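Local atomic coordinates of tyrosinase (Aspergillus oryzae, PDB entry 6JU5), a protein that probably catalyses, at a dinuclear copper centre, the oxidation of L-tyrosine and L-dopa by molecular oxygen to L-dopaquinone. Residues Tyr472-Arg477 with Ser541-Arg546; Pro561-Val566 with Val580-His585; Thr287-Thr292 with Gly589-Ala594; Glu462-Phe467 with Ala545-His550. The protein carries 1 engineered substitution. All blocks are in the same frame, centred on the assembly; numbering follows the deposited sequence.

Interaction 1 of 4, residues Tyr472-Arg477 with Ser541-Arg546; sequences YILSIR and SQLPAR
Ile473 and Gln542 meet on one side of a pair of antiparallel strands. The flat amide of Gln542 lies against the branches of Ile473. Its NE2 is 3.6 Å from Ile473 CD1, and its OE1 is 3.7 Å from Ile473 CG2. Gln542 CG stands anti to its own N (chi1 -169°) and the chain runs on extended, which carries the amide across the isoleucine at a slant. NE2 is hydrogen-bonded to the carbonyl of Pro322, so the polar end is tied to a neighbouring loop.

The other sheet face is apolar. Leu474, Ile476 and Leu543 point to it together. Ile476 CD1 reaches across to Leu543 CG at 4.0 Å, and Leu474 CG rests on the methyl of Ala545. Ile490 and Ile492 of strand 489-494 pack against this face.

At the far end Tyr472 and Arg546 pass at a slant, with ring and guanidinium planes 37° apart. Arg546 NH1 comes within 4.1 Å of Tyr472 CE1. Neither polar end is spent on the other: Tyr472 OH bonds Lys553, and Arg546 NH2 bonds the carbonyl of Gly468.

The backbones are joined by two reciprocal pairs of bonds, Leu474 with Leu543 and Ile476 with Ser541. Leu474 N to Leu543 O is short, 2.8 Å, and nearly straight at 172°. Ala545 N adds a bond to Tyr472 O from above the carbonyl plane; Ala545 is also the N-cap of the following helix. This is regular antiparallel pairing of neighbouring strands in the mixed sheet of the tyrosinase C-terminal domain.

Interaction 2 of 4, residues Pro561-Val566 with Val580-His585; sequences PTPRYV and VEVALH
Tyr565 lies over Val580 and touches Val582 at a slant, and Pro563 sits next to it over Val582 and Leu584. The two strands belong to the C-terminal beta domain of the pro-enzyme, but they are not paired with each other. Their axes stay 7.6 Å apart at the closest point, and the contact is made by side chains that face each other across an apolar interior. Ile492 of strand 489-494 and Leu474 of strand 470-478 help to fill the same layer.

Tyr565 CG is placed between its backbone N and carbonyl carbon (chi1 66°). At chi2 90° the ring is perpendicular to the plane of CA, CB and CG, and it turns one face to the opposing strand. Val580 CB lies over that face, 4.0 Å from the ring centroid, as a CH-pi contact displaced toward the rim. Val580 CG2 is nearby, close to CE1. Val582 CG2 comes obliquely from the same side of the ring plane, 3.8 Å from Tyr565 CD2.

The two branches of Val582 are shared out. Its CG1 goes to Pro563 CB at 3.7 Å, while CG2 serves the tyrosine. The ring of Pro563 also touches Leu584, its CG lying 3.9 Å from Leu584 CB. Leu584 itself has CG anti to the backbone N (chi1 180°), and this sends its CD2 branch on to Pro561. There it approaches Pro561 CG at 4.2 Å, the two side chains crossing at about a right angle. The same methyl also reaches the backbone, with Leu584 CD2 3.8 Å from Pro561 O.

Interaction 3 of 4, residues Thr287-Thr292 with Gly589-Ala594; sequences TFRLLT and GTFYDA
The ring of Phe591 is covered on both faces. Arg289 lies over one, with its CG 3.8 Å from the ring centroid as a CH-pi contact. Tyr592 meets the opposite face with its ring edge, CD2 over the centre. Phe288 CD2 and Thr292 OG1 come to the edge of Phe591. In this way a loop of the C-terminal part of the chain, between strands 580-588 and 604-611, docks on helix 282-292 of the central copper-binding tyrosinase domain.

The arginine chain is extended from CG to NE and runs across the phenylalanine ring. Its guanidinium is tilted 32° from the ring plane. Arg289 CZ is 4.0 Å from the Phe591 centroid, an off-centre cation-pi contact, and Arg289 NH2 comes within 3.4 Å of Phe591 CD2. The charge has acidic partners as well. NE forms a salt bridge with Asp285, and NH2 forms one with Asp471 and bonds the hydroxyl of Tyr464. These bonds probably fix the rotation of the guanidinium beside the ring.

Phe288 projects from the helix with CG anti to its N (chi1 175°), which directs its ring at the loop. The Phe288 and Phe591 rings meet obliquely, with planes at 63° and centroids 5.5 Å apart. The phenylalanine ring of the helix also touches Tyr592 through that residue's CB, while the phenol end leads off to Lys461 and Tyr464 on helix 458-464. Within the loop, Thr590 OG1 donates a 2.7 Å hydrogen bond to Asp593 OD2, meeting it from above the carboxylate plane.

Interaction 4 of 4, residues Glu462-Phe467 with Ala545-His550; sequences EVYKDF and ARLAVH
Phe467 has CG anti to its carbonyl carbon (chi1 -56°), and His550 has CG anti to its backbone N (chi1 170°). These torsions bring the two rings together. Phe467 CD1 lies over the centre of the imidazole face, and Phe467 CE1 is 3.2 Å from His550 NE2. The planes are 44° apart, so the pair is oblique.

Leu547 uses both of its methyls. Leu547 CD2 packs on Phe467 CD2 at 3.6 Å. Leu547 CD1 goes to Tyr464 CE1 at 3.7 Å and also touches Val463 CG1. Arg546 is bent at chi2; its CB lies against Tyr464 CE2, and one face of its guanidinium rests on Phe467 CB.

Two waters bridge the segments. The first donates to Tyr464 OH and accepts from Leu547 N at 3.0 Å, in the first turn of helix 546-555. The second lies 2.7 Å from Tyr464 O, to which it probably donates, and accepts from Arg546 NE, lying in plane at the guanidinium edge. Tyr464 OH is also hydrogen-bonded to Asp285 and Arg289.

Helix 458-464, with the type I turn Tyr464-Phe467 after it, is thus set against the start of helix 546-555. No direct hydrogen bond joins the segments. Apolar and ring packing makes the direct contact, while one water joins the phenol to the Leu547 amide, and the other joins the Tyr464 carbonyl to Arg546 NE.

Interactions 1 and 2 lie about 9 Å apart, centre to centre, and share one mixed sheet, where strands 470-478 and 580-588 are neighbours. A salt bridge from Arg477 to Glu581 joins them. Interaction 4 continues from interaction 1: strand 538-544 runs into helix 546-555, and Ala545 and Arg546 belong to both. Interaction 3 is about 13 Å from both 1 and 4, and Arg289 touches each. Along the chain, interaction 3 spans the widest interval, 287 to 594, and the other three fall within it; interaction 4 closes before interaction 2 opens. Together they link the interior of the C-terminal domain to a helix of the central copper-binding domain.

Interaction 1 of 4, residues Tyr472-Arg477 with Ser541-Arg546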
loop_
_atom_site.group_PDB
_atom_site.type_symbol
_atom_site.label_atom_id
_atom_site.label_comp_id
_atom_site.label_asym_id
_atom_site.label_seq_id
_atom_site.Cartn_x
_atom_site.Cartn_y
_atom_site.Cartn_z
ATOM N N TYR B 472 26.194 25.565 -1.813
ATOM C CA TYR B 472 26.962 24.428 -1.340
ATOM C C TYR B 472 26.450 23.162 -2.042
ATOM O O TYR B 472 25.236 23.041 -2.211
ATOM C CB TYR B 472 26.791 24.232 0.165
ATOM C CG TYR B 472 27.411 25.284 1.054
ATOM C CD1 TYR B 472 26.707 26.457 1.318
ATOM C CD2 TYR B 472 28.655 25.118 1.647
ATOM C CE1 TYR B 472 27.225 27.447 2.134
ATOM C CE2 TYR B 472 29.195 26.104 2.466
ATOM C CZ TYR B 472 28.466 27.251 2.696
ATOM O OH TYR B 472 28.992 28.236 3.502
ATOM N N ILE B 473 27.385 22.296 -2.398
ATOM C CA ILE B 473 27.100 21.011 -3.006
ATOM C C ILE B 473 27.949 19.922 -2.360
ATOM O O ILE B 473 29.065 20.165 -1.865
ATOM C CB ILE B 473 27.345 21.029 -4.533
ATOM C CG1 ILE B 473 28.776 21.408 -4.880
ATOM C CG2 ILE B 473 26.317 21.905 -5.247
ATOM C CD1 ILE B 473 29.104 21.435 -6.359
ATOM N N LEU B 474 27.389 18.699 -2.366
ATOM C CA LEU B 474 28.174 17.524 -1.957
ATOM C C LEU B 474 28.581 16.736 -3.201
ATOM O O LEU B 474 27.754 16.472 -4.081
ATOM C CB LEU B 474 27.356 16.619 -1.054
ATOM C CG LEU B 474 27.109 17.167 0.364
ATOM C CD1 LEU B 474 25.812 16.610 0.943
ATOM C CD2 LEU B 474 28.279 16.834 1.278
ATOM N N SER B 475 29.840 16.347 -3.266
ATOM C CA SER B 475 30.306 15.430 -4.294
ATOM C C SER B 475 30.384 14.023 -3.702
ATOM O O SER B 475 30.747 13.865 -2.520
ATOM C CB SER B 475 31.665 15.864 -4.825
ATOM O OG SER B 475 32.596 15.997 -3.744
ATOM N N ILE B 476 30.015 13.034 -4.505
ATOM C CA ILE B 476 30.046 11.642 -4.079
ATOM C C ILE B 476 30.658 10.750 -5.156
ATOM O O ILE B 476 30.157 10.772 -6.281
ATOM C CB ILE B 476 28.616 11.128 -3.786
ATOM C CG1 ILE B 476 27.887 11.985 -2.752
ATOM C CG2 ILE B 476 28.669 9.667 -3.375
ATOM C CD1 ILE B 476 27.059 13.105 -3.343
ATOM N N ARG B 477 31.704 10.012 -4.827
ATOM C CA ARG B 477 32.324 9.089 -5.778
ATOM C C ARG B 477 32.452 7.710 -5.124
ATOM O O ARG B 477 32.874 7.589 -3.969
ATOM C CB ARG B 477 33.688 9.619 -6.237
ATOM C CG ARG B 477 34.310 8.784 -7.358
ATOM C CD ARG B 477 35.393 9.568 -8.082
ATOM N NE ARG B 477 36.535 9.792 -7.205
ATOM C CZ ARG B 477 37.486 10.686 -7.462
ATOM N NH1 ARG B 477 37.424 11.438 -8.555
ATOM N NH2 ARG B 477 38.482 10.795 -6.600
ATOM N N SER B 541 28.073 11.185 -8.346
ATOM C CA SER B 541 26.828 11.899 -8.178
ATOM C C SER B 541 27.099 13.176 -7.378
ATOM O O SER B 541 28.220 13.407 -6.917
ATOM C CB SER B 541 25.794 11.004 -7.493
ATOM O OG SER B 541 24.523 11.642 -7.467
ATOM N N GLN B 542 26.081 14.007 -7.282
ATOM C CA GLN B 542 26.154 15.289 -6.583
ATOM C C GLN B 542 24.843 15.504 -5.835
ATOM O O GLN B 542 23.796 15.106 -6.340
ATOM C CB GLN B 542 26.411 16.421 -7.574
ATOM C CG GLN B 542 26.774 17.771 -6.959
ATOM C CD GLN B 542 26.546 18.909 -7.936
ATOM O OE1 GLN B 542 25.453 19.502 -7.942
ATOM N NE2 GLN B 542 27.538 19.220 -8.761
ATOM N N LEU B 543 24.899 16.110 -4.654
ATOM C CA LEU B 543 23.680 16.512 -3.947
ATOM C C LEU B 543 23.698 18.012 -3.686
ATOM O O LEU B 543 24.733 18.584 -3.348
ATOM C CB LEU B 543 23.538 15.793 -2.603
ATOM C CG LEU B 543 23.310 14.285 -2.675
ATOM C CD1 LEU B 543 23.516 13.637 -1.311
ATOM C CD2 LEU B 543 21.927 14.002 -3.240
ATOM N N PRO B 544 22.543 18.655 -3.749
ATOM C CA PRO B 544 22.461 20.021 -3.218
ATOM C C PRO B 544 22.751 19.957 -1.719
ATOM O O PRO B 544 22.404 18.969 -1.073
ATOM C CB PRO B 544 21.006 20.404 -3.471
ATOM C CG PRO B 544 20.422 19.360 -4.359
ATOM C CD PRO B 544 21.247 18.110 -4.181
ATOM N N ALA B 545 23.399 20.978 -1.188
ATOM C CA ALA B 545 23.667 21.039 0.251
ATOM C C ALA B 545 23.406 22.406 0.852
ATOM O O ALA B 545 23.591 22.597 2.055
ATOM C CB ALA B 545 25.094 20.577 0.533
ATOM N N ARG B 546 22.963 23.351 0.024
ATOM C CA ARG B 546 22.919 24.741 0.465
ATOM C C ARG B 546 22.064 24.907 1.708
ATOM O O ARG B 546 22.492 25.533 2.679
ATOM C CB ARG B 546 22.355 25.634 -0.643
ATOM C CG ARG B 546 22.529 27.114 -0.369
ATOM C CD ARG B 546 21.418 27.710 0.491
ATOM N NE ARG B 546 21.843 29.083 0.814
ATOM C CZ ARG B 546 22.727 29.351 1.778
ATOM N NH1 ARG B 546 23.253 28.378 2.517
ATOM N NH2 ARG B 546 23.068 30.612 1.992
#

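Interaction 2 of 4, residues Pro561-Val566 with Val580-His585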
loop_
_atom_site.group_PDB
_atom_site.type_symbol
_atom_site.label_atom_id
_atom_site.label_comp_id
_atom_site.label_asym_id
_atom_site.label_seq_id
_atom_site.Cartn_x
_atom_site.Cartn_y
_atom_site.Cartn_z
ATOM N N PRO B 561 29.784 21.958 8.374
ATOM C CA PRO B 561 29.682 20.565 8.832
ATOM C C PRO B 561 30.628 19.627 8.102
ATOM O O PRO B 561 30.873 19.753 6.910
ATOM C CB PRO B 561 28.231 20.196 8.481
ATOM C CG PRO B 561 27.949 21.039 7.270
ATOM C CD PRO B 561 28.637 22.355 7.540
ATOM N N THR B 562 31.121 18.643 8.849
ATOM C CA THR B 562 31.749 17.482 8.245
ATOM C C THR B 562 30.696 16.565 7.648
ATOM O O THR B 562 29.816 16.084 8.361
ATOM C CB THR B 562 32.566 16.712 9.304
ATOM O OG1 THR B 562 33.689 17.528 9.674
ATOM C CG2 THR B 562 33.036 15.387 8.730
ATOM N N PRO B 563 30.699 16.280 6.357
ATOM C CA PRO B 563 29.689 15.314 5.879
ATOM C C PRO B 563 29.968 13.947 6.482
ATOM O O PRO B 563 31.100 13.469 6.375
ATOM C CB PRO B 563 29.916 15.302 4.370
ATOM C CG PRO B 563 30.590 16.611 4.091
ATOM C CD PRO B 563 31.521 16.807 5.268
ATOM N N ARG B 564 28.967 13.340 7.104
ATOM C CA ARG B 564 29.125 11.975 7.593
ATOM C C ARG B 564 28.296 11.038 6.716
ATOM O O ARG B 564 27.165 11.363 6.372
ATOM C CB ARG B 564 28.682 11.878 9.051
ATOM C CG ARG B 564 29.358 12.903 9.965
ATOM C CD ARG B 564 28.953 12.691 11.419
ATOM N NE ARG B 564 29.287 13.810 12.289
ATOM C CZ ARG B 564 30.435 13.987 12.907
ATOM N NH1 ARG B 564 31.397 13.082 12.770
ATOM N NH2 ARG B 564 30.641 15.047 13.677
ATOM N N TYR B 565 28.864 9.901 6.325
ATOM C CA TYR B 565 28.106 9.000 5.454
ATOM C C TYR B 565 27.987 7.602 6.051
ATOM O O TYR B 565 28.856 7.142 6.783
ATOM C CB TYR B 565 28.709 8.918 4.057
ATOM C CG TYR B 565 30.076 8.284 3.944
ATOM C CD1 TYR B 565 30.207 6.917 3.738
ATOM C CD2 TYR B 565 31.251 9.040 4.023
ATOM C CE1 TYR B 565 31.455 6.317 3.617
ATOM C CE2 TYR B 565 32.494 8.454 3.904
ATOM C CZ TYR B 565 32.591 7.091 3.702
ATOM O OH TYR B 565 33.830 6.514 3.602
ATOM N N VAL B 566 26.909 6.940 5.656
ATOM C CA VAL B 566 26.695 5.539 5.973
ATOM C C VAL B 566 26.299 4.829 4.677
ATOM O O VAL B 566 25.467 5.349 3.925
ATOM C CB VAL B 566 25.605 5.305 7.032
ATOM C CG1 VAL B 566 25.524 3.816 7.347
ATOM C CG2 VAL B 566 25.893 6.100 8.303
ATOM N N VAL B 580 33.594 5.364 -0.030
ATOM C CA VAL B 580 32.911 6.498 -0.637
ATOM C C VAL B 580 33.741 7.754 -0.377
ATOM O O VAL B 580 34.141 8.027 0.753
ATOM C CB VAL B 580 31.473 6.720 -0.110
ATOM C CG1 VAL B 580 30.750 7.752 -0.963
ATOM C CG2 VAL B 580 30.678 5.430 -0.077
ATOM N N GLU B 581 33.996 8.511 -1.439
ATOM C CA GLU B 581 34.672 9.793 -1.333
ATOM C C GLU B 581 33.601 10.892 -1.351
ATOM O O GLU B 581 32.982 11.085 -2.389
ATOM C CB GLU B 581 35.653 9.962 -2.488
ATOM C CG GLU B 581 36.657 8.827 -2.659
ATOM C CD GLU B 581 37.456 8.909 -3.953
ATOM O OE1 GLU B 581 38.411 9.721 -3.986
ATOM O OE2 GLU B 581 37.164 8.171 -4.925
ATOM N N VAL B 582 33.364 11.501 -0.198
ATOM C CA VAL B 582 32.382 12.568 -0.034
ATOM C C VAL B 582 33.088 13.870 0.307
ATOM O O VAL B 582 33.986 13.866 1.160
ATOM C CB VAL B 582 31.363 12.201 1.067
ATOM C CG1 VAL B 582 30.317 13.293 1.252
ATOM C CG2 VAL B 582 30.681 10.883 0.708
ATOM N N ALA B 583 32.704 14.954 -0.362
ATOM C CA ALA B 583 33.209 16.256 0.048
ATOM C C ALA B 583 32.134 17.330 -0.095
ATOM O O ALA B 583 31.177 17.214 -0.860
ATOM C CB ALA B 583 34.458 16.631 -0.739
ATOM N N LEU B 584 32.303 18.380 0.694
ATOM C CA LEU B 584 31.408 19.537 0.623
ATOM C C LEU B 584 32.125 20.714 -0.025
ATOM O O LEU B 584 33.285 20.975 0.324
ATOM C CB LEU B 584 30.978 19.897 2.048
ATOM C CG LEU B 584 30.033 21.099 2.173
ATOM C CD1 LEU B 584 28.660 20.785 1.600
ATOM C CD2 LEU B 584 29.944 21.490 3.644
ATOM N N HIS B 585 31.478 21.385 -0.973
ATOM C CA HIS B 585 32.073 22.462 -1.752
ATOM C C HIS B 585 31.194 23.709 -1.699
ATOM O O HIS B 585 29.958 23.601 -1.674
ATOM C CB HIS B 585 32.249 22.081 -3.223
ATOM C CG HIS B 585 32.909 20.761 -3.395
ATOM N ND1 HIS B 585 34.239 20.601 -3.696
ATOM C CD2 HIS B 585 32.388 19.520 -3.268
ATOM C CE1 HIS B 585 34.517 19.310 -3.758
ATOM N NE2 HIS B 585 33.406 18.633 -3.508
#

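Interaction 3 of 4, residues Thr287-Thr292 with Gly589-Ala594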
loop_
_atom_site.group_PDB
_atom_site.type_symbol
_atom_site.label_atom_id
_atom_site.label_comp_id
_atom_site.label_asym_id
_atom_site.label_seq_id
_atom_site.Cartn_x
_atom_site.Cartn_y
_atom_site.Cartn_z
ATOM N N THR B 287 16.961 18.287 -10.418
ATOM C CA THR B 287 16.555 18.334 -11.828
ATOM C C THR B 287 16.727 19.751 -12.359
ATOM O O THR B 287 17.189 19.960 -13.496
ATOM C CB THR B 287 15.122 17.793 -12.016
ATOM O OG1 THR B 287 15.064 16.414 -11.589
ATOM C CG2 THR B 287 14.703 17.815 -13.471
ATOM N N PHE B 288 16.391 20.740 -11.520
ATOM C CA PHE B 288 16.547 22.139 -11.935
ATOM C C PHE B 288 18.021 22.426 -12.138
ATOM O O PHE B 288 18.401 23.052 -13.140
ATOM C CB PHE B 288 15.872 23.043 -10.912
ATOM C CG PHE B 288 16.031 24.522 -11.117
ATOM C CD1 PHE B 288 15.797 25.085 -12.358
ATOM C CD2 PHE B 288 16.389 25.353 -10.061
ATOM C CE1 PHE B 288 15.943 26.458 -12.529
ATOM C CE2 PHE B 288 16.560 26.710 -10.240
ATOM C CZ PHE B 288 16.329 27.282 -11.487
ATOM N N ARG B 289 18.880 21.960 -11.247
ATOM C CA ARG B 289 20.329 22.127 -11.429
ATOM C C ARG B 289 20.801 21.436 -12.710
ATOM O O ARG B 289 21.596 21.993 -13.478
ATOM C CB ARG B 289 21.066 21.516 -10.223
ATOM C CG ARG B 289 20.986 22.349 -8.951
ATOM C CD ARG B 289 21.573 21.629 -7.752
ATOM N NE ARG B 289 21.469 22.438 -6.539
ATOM C CZ ARG B 289 22.407 23.246 -6.061
ATOM N NH1 ARG B 289 23.568 23.373 -6.698
ATOM N NH2 ARG B 289 22.164 23.922 -4.932
ATOM N N LEU B 290 20.352 20.210 -12.976
ATOM C CA LEU B 290 20.790 19.473 -14.162
ATOM C C LEU B 290 20.522 20.241 -15.442
ATOM O O LEU B 290 21.341 20.330 -16.362
ATOM C CB LEU B 290 20.073 18.117 -14.232
ATOM C CG LEU B 290 20.432 17.236 -15.424
ATOM C CD1 LEU B 290 21.797 16.576 -15.184
ATOM C CD2 LEU B 290 19.354 16.193 -15.685
ATOM N N LEU B 291 19.312 20.809 -15.511
ATOM C CA LEU B 291 18.886 21.476 -16.739
ATOM C C LEU B 291 19.482 22.870 -16.882
ATOM O O LEU B 291 19.618 23.331 -18.015
ATOM C CB LEU B 291 17.355 21.541 -16.776
ATOM C CG LEU B 291 16.710 20.135 -16.856
ATOM C CD1 LEU B 291 15.192 20.282 -16.835
ATOM C CD2 LEU B 291 17.233 19.393 -18.068
ATOM N N THR B 292 19.828 23.536 -15.785
ATOM C CA THR B 292 20.218 24.939 -15.816
ATOM C C THR B 292 21.724 25.135 -15.807
ATOM O O THR B 292 22.226 26.143 -16.313
ATOM C CB THR B 292 19.601 25.716 -14.624
ATOM O OG1 THR B 292 20.139 25.203 -13.409
ATOM C CG2 THR B 292 18.100 25.522 -14.577
ATOM N N GLY B 589 27.656 33.313 -4.294
ATOM C CA GLY B 589 26.602 33.387 -5.294
ATOM C C GLY B 589 25.669 32.201 -5.298
ATOM O O GLY B 589 25.948 31.103 -4.823
ATOM N N THR B 590 24.473 32.406 -5.851
ATOM C CA THR B 590 23.530 31.283 -5.925
ATOM C C THR B 590 23.698 30.580 -7.261
ATOM O O THR B 590 24.184 31.201 -8.209
ATOM C CB THR B 590 22.087 31.801 -5.834
ATOM O OG1 THR B 590 21.895 32.692 -6.945
ATOM C CG2 THR B 590 21.901 32.597 -4.553
ATOM N N PHE B 591 23.300 29.309 -7.357
ATOM C CA PHE B 591 23.605 28.589 -8.592
ATOM C C PHE B 591 22.767 29.086 -9.766
ATOM O O PHE B 591 23.199 28.993 -10.908
ATOM C CB PHE B 591 23.440 27.087 -8.421
ATOM C CG PHE B 591 22.020 26.582 -8.333
ATOM C CD1 PHE B 591 21.297 26.301 -9.482
ATOM C CD2 PHE B 591 21.408 26.366 -7.114
ATOM C CE1 PHE B 591 19.998 25.824 -9.432
ATOM C CE2 PHE B 591 20.102 25.906 -7.036
ATOM C CZ PHE B 591 19.395 25.626 -8.198
ATOM N N TYR B 592 21.558 29.556 -9.498
ATOM C CA TYR B 592 20.642 29.914 -10.573
ATOM C C TYR B 592 20.850 31.342 -11.064
ATOM O O TYR B 592 20.207 31.799 -12.007
ATOM C CB TYR B 592 19.196 29.709 -10.115
ATOM C CG TYR B 592 18.902 30.239 -8.735
ATOM C CD1 TYR B 592 18.492 31.561 -8.566
ATOM C CD2 TYR B 592 19.029 29.436 -7.609
ATOM C CE1 TYR B 592 18.213 32.076 -7.314
ATOM C CE2 TYR B 592 18.756 29.952 -6.355
ATOM C CZ TYR B 592 18.350 31.260 -6.209
ATOM O OH TYR B 592 18.079 31.760 -4.955
ATOM N N ASP B 593 21.750 32.061 -10.405
ATOM C CA ASP B 593 22.108 33.409 -10.837
ATOM C C ASP B 593 23.410 33.371 -11.633
ATOM O O ASP B 593 23.827 34.371 -12.216
ATOM C CB ASP B 593 22.230 34.351 -9.639
ATOM C CG ASP B 593 20.876 34.682 -9.041
ATOM O OD1 ASP B 593 19.864 34.643 -9.773
ATOM O OD2 ASP B 593 20.806 34.973 -7.830
ATOM N N ALA B 594 24.050 32.203 -11.649
ATOM C CA ALA B 594 25.282 32.018 -12.410
ATOM C C ALA B 594 25.049 32.266 -13.899
ATOM O O ALA B 594 25.288 33.373 -14.388
#

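Interaction 4 of 4, residues Glu462-Phe467 with Ala545-His550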
loop_
_atom_site.group_PDB
_atom_site.type_symbol
_atom_site.label_atom_id
_atom_site.label_comp_id
_atom_site.label_asym_id
_atom_site.label_seq_id
_atom_site.Cartn_x
_atom_site.Cartn_y
_atom_site.Cartn_z
ATOM N N GLU B 462 12.407 30.214 -4.407
ATOM C CA GLU B 462 11.600 30.806 -3.334
ATOM C C GLU B 462 12.271 30.615 -1.978
ATOM O O GLU B 462 12.289 31.513 -1.132
ATOM C CB GLU B 462 10.222 30.158 -3.357
ATOM C CG GLU B 462 9.169 30.679 -2.391
ATOM C CD GLU B 462 7.830 30.005 -2.668
ATOM O OE1 GLU B 462 7.830 28.780 -2.916
ATOM O OE2 GLU B 462 6.793 30.698 -2.666
ATOM N N VAL B 463 12.801 29.407 -1.762
ATOM C CA VAL B 463 13.385 29.089 -0.451
ATOM C C VAL B 463 14.830 29.552 -0.413
ATOM O O VAL B 463 15.286 30.188 0.546
ATOM C CB VAL B 463 13.206 27.593 -0.132
ATOM C CG1 VAL B 463 13.738 27.246 1.252
ATOM C CG2 VAL B 463 11.719 27.233 -0.195
ATOM N N TYR B 464 15.585 29.284 -1.483
ATOM C CA TYR B 464 16.976 29.728 -1.462
ATOM C C TYR B 464 17.083 31.249 -1.293
ATOM O O TYR B 464 18.035 31.749 -0.691
ATOM C CB TYR B 464 17.702 29.321 -2.730
ATOM C CG TYR B 464 18.217 27.905 -2.836
ATOM C CD1 TYR B 464 17.465 26.788 -2.483
ATOM C CD2 TYR B 464 19.498 27.670 -3.332
ATOM C CE1 TYR B 464 17.992 25.507 -2.604
ATOM C CE2 TYR B 464 20.021 26.403 -3.465
ATOM C CZ TYR B 464 19.260 25.308 -3.093
ATOM O OH TYR B 464 19.773 24.029 -3.242
ATOM N N LYS B 465 16.131 32.005 -1.836
ATOM C CA LYS B 465 16.184 33.461 -1.816
ATOM C C LYS B 465 16.151 34.041 -0.408
ATOM O O LYS B 465 16.487 35.204 -0.159
ATOM C CB LYS B 465 14.999 34.018 -2.622
ATOM N N ASP B 466 15.715 33.221 0.536
ATOM C CA ASP B 466 15.600 33.628 1.929
ATOM C C ASP B 466 16.968 33.576 2.602
ATOM O O ASP B 466 17.132 34.067 3.717
ATOM C CB ASP B 466 14.638 32.711 2.670
ATOM C CG ASP B 466 13.176 33.072 2.623
ATOM O OD1 ASP B 466 12.795 34.172 2.175
ATOM O OD2 ASP B 466 12.367 32.218 3.064
ATOM N N PHE B 467 17.961 32.976 1.953
ATOM C CA PHE B 467 19.263 32.847 2.620
ATOM C C PHE B 467 20.324 33.570 1.817
ATOM O O PHE B 467 20.064 34.081 0.721
ATOM C CB PHE B 467 19.548 31.361 2.883
ATOM C CG PHE B 467 18.411 30.771 3.696
ATOM C CD1 PHE B 467 18.283 31.056 5.046
ATOM C CD2 PHE B 467 17.451 29.958 3.109
ATOM C CE1 PHE B 467 17.231 30.566 5.792
ATOM C CE2 PHE B 467 16.384 29.472 3.844
ATOM C CZ PHE B 467 16.258 29.786 5.190
ATOM N N ALA B 545 23.399 20.978 -1.188
ATOM C CA ALA B 545 23.667 21.039 0.251
ATOM C C ALA B 545 23.406 22.406 0.852
ATOM O O ALA B 545 23.591 22.597 2.055
ATOM C CB ALA B 545 25.094 20.577 0.533
ATOM N N ARG B 546 22.963 23.351 0.024
ATOM C CA ARG B 546 22.919 24.741 0.465
ATOM C C ARG B 546 22.064 24.907 1.708
ATOM O O ARG B 546 22.492 25.533 2.679
ATOM C CB ARG B 546 22.355 25.634 -0.643
ATOM C CG ARG B 546 22.529 27.114 -0.369
ATOM C CD ARG B 546 21.418 27.710 0.491
ATOM N NE ARG B 546 21.843 29.083 0.814
ATOM C CZ ARG B 546 22.727 29.351 1.778
ATOM N NH1 ARG B 546 23.253 28.378 2.517
ATOM N NH2 ARG B 546 23.068 30.612 1.992
ATOM N N LEU B 547 20.846 24.376 1.645
ATOM C CA LEU B 547 19.902 24.616 2.748
ATOM C C LEU B 547 20.311 23.851 3.990
ATOM O O LEU B 547 20.260 24.379 5.113
ATOM C CB LEU B 547 18.479 24.305 2.296
ATOM C CG LEU B 547 17.904 25.191 1.180
ATOM C CD1 LEU B 547 16.561 24.635 0.706
ATOM C CD2 LEU B 547 17.739 26.627 1.659
ATOM N N ALA B 548 20.737 22.597 3.836
ATOM C CA ALA B 548 21.145 21.804 4.984
ATOM C C ALA B 548 22.359 22.414 5.664
ATOM O O ALA B 548 22.474 22.336 6.890
ATOM C CB ALA B 548 21.456 20.373 4.578
ATOM N N VAL B 549 23.290 22.989 4.896
ATOM C CA VAL B 549 24.433 23.677 5.510
ATOM C C VAL B 549 23.972 24.879 6.320
ATOM O O VAL B 549 24.507 25.132 7.406
ATOM C CB VAL B 549 25.484 24.133 4.472
ATOM C CG1 VAL B 549 26.526 25.067 5.089
ATOM C CG2 VAL B 549 26.172 22.904 3.893
ATOM N N HIS B 550 23.004 25.633 5.788
ATOM C CA HIS B 550 22.540 26.793 6.556
ATOM C C HIS B 550 21.999 26.363 7.914
ATOM O O HIS B 550 22.353 26.948 8.940
ATOM C CB HIS B 550 21.448 27.537 5.765
ATOM C CG HIS B 550 20.772 28.573 6.614
ATOM N ND1 HIS B 550 21.270 29.849 6.789
ATOM C CD2 HIS B 550 19.641 28.506 7.359
ATOM C CE1 HIS B 550 20.460 30.520 7.594
ATOM N NE2 HIS B 550 19.458 29.730 7.958
HETATM O O HOH W 1 19.881 22.841 -0.685
HETATM O O HOH W 2 20.601 31.124 -0.917
#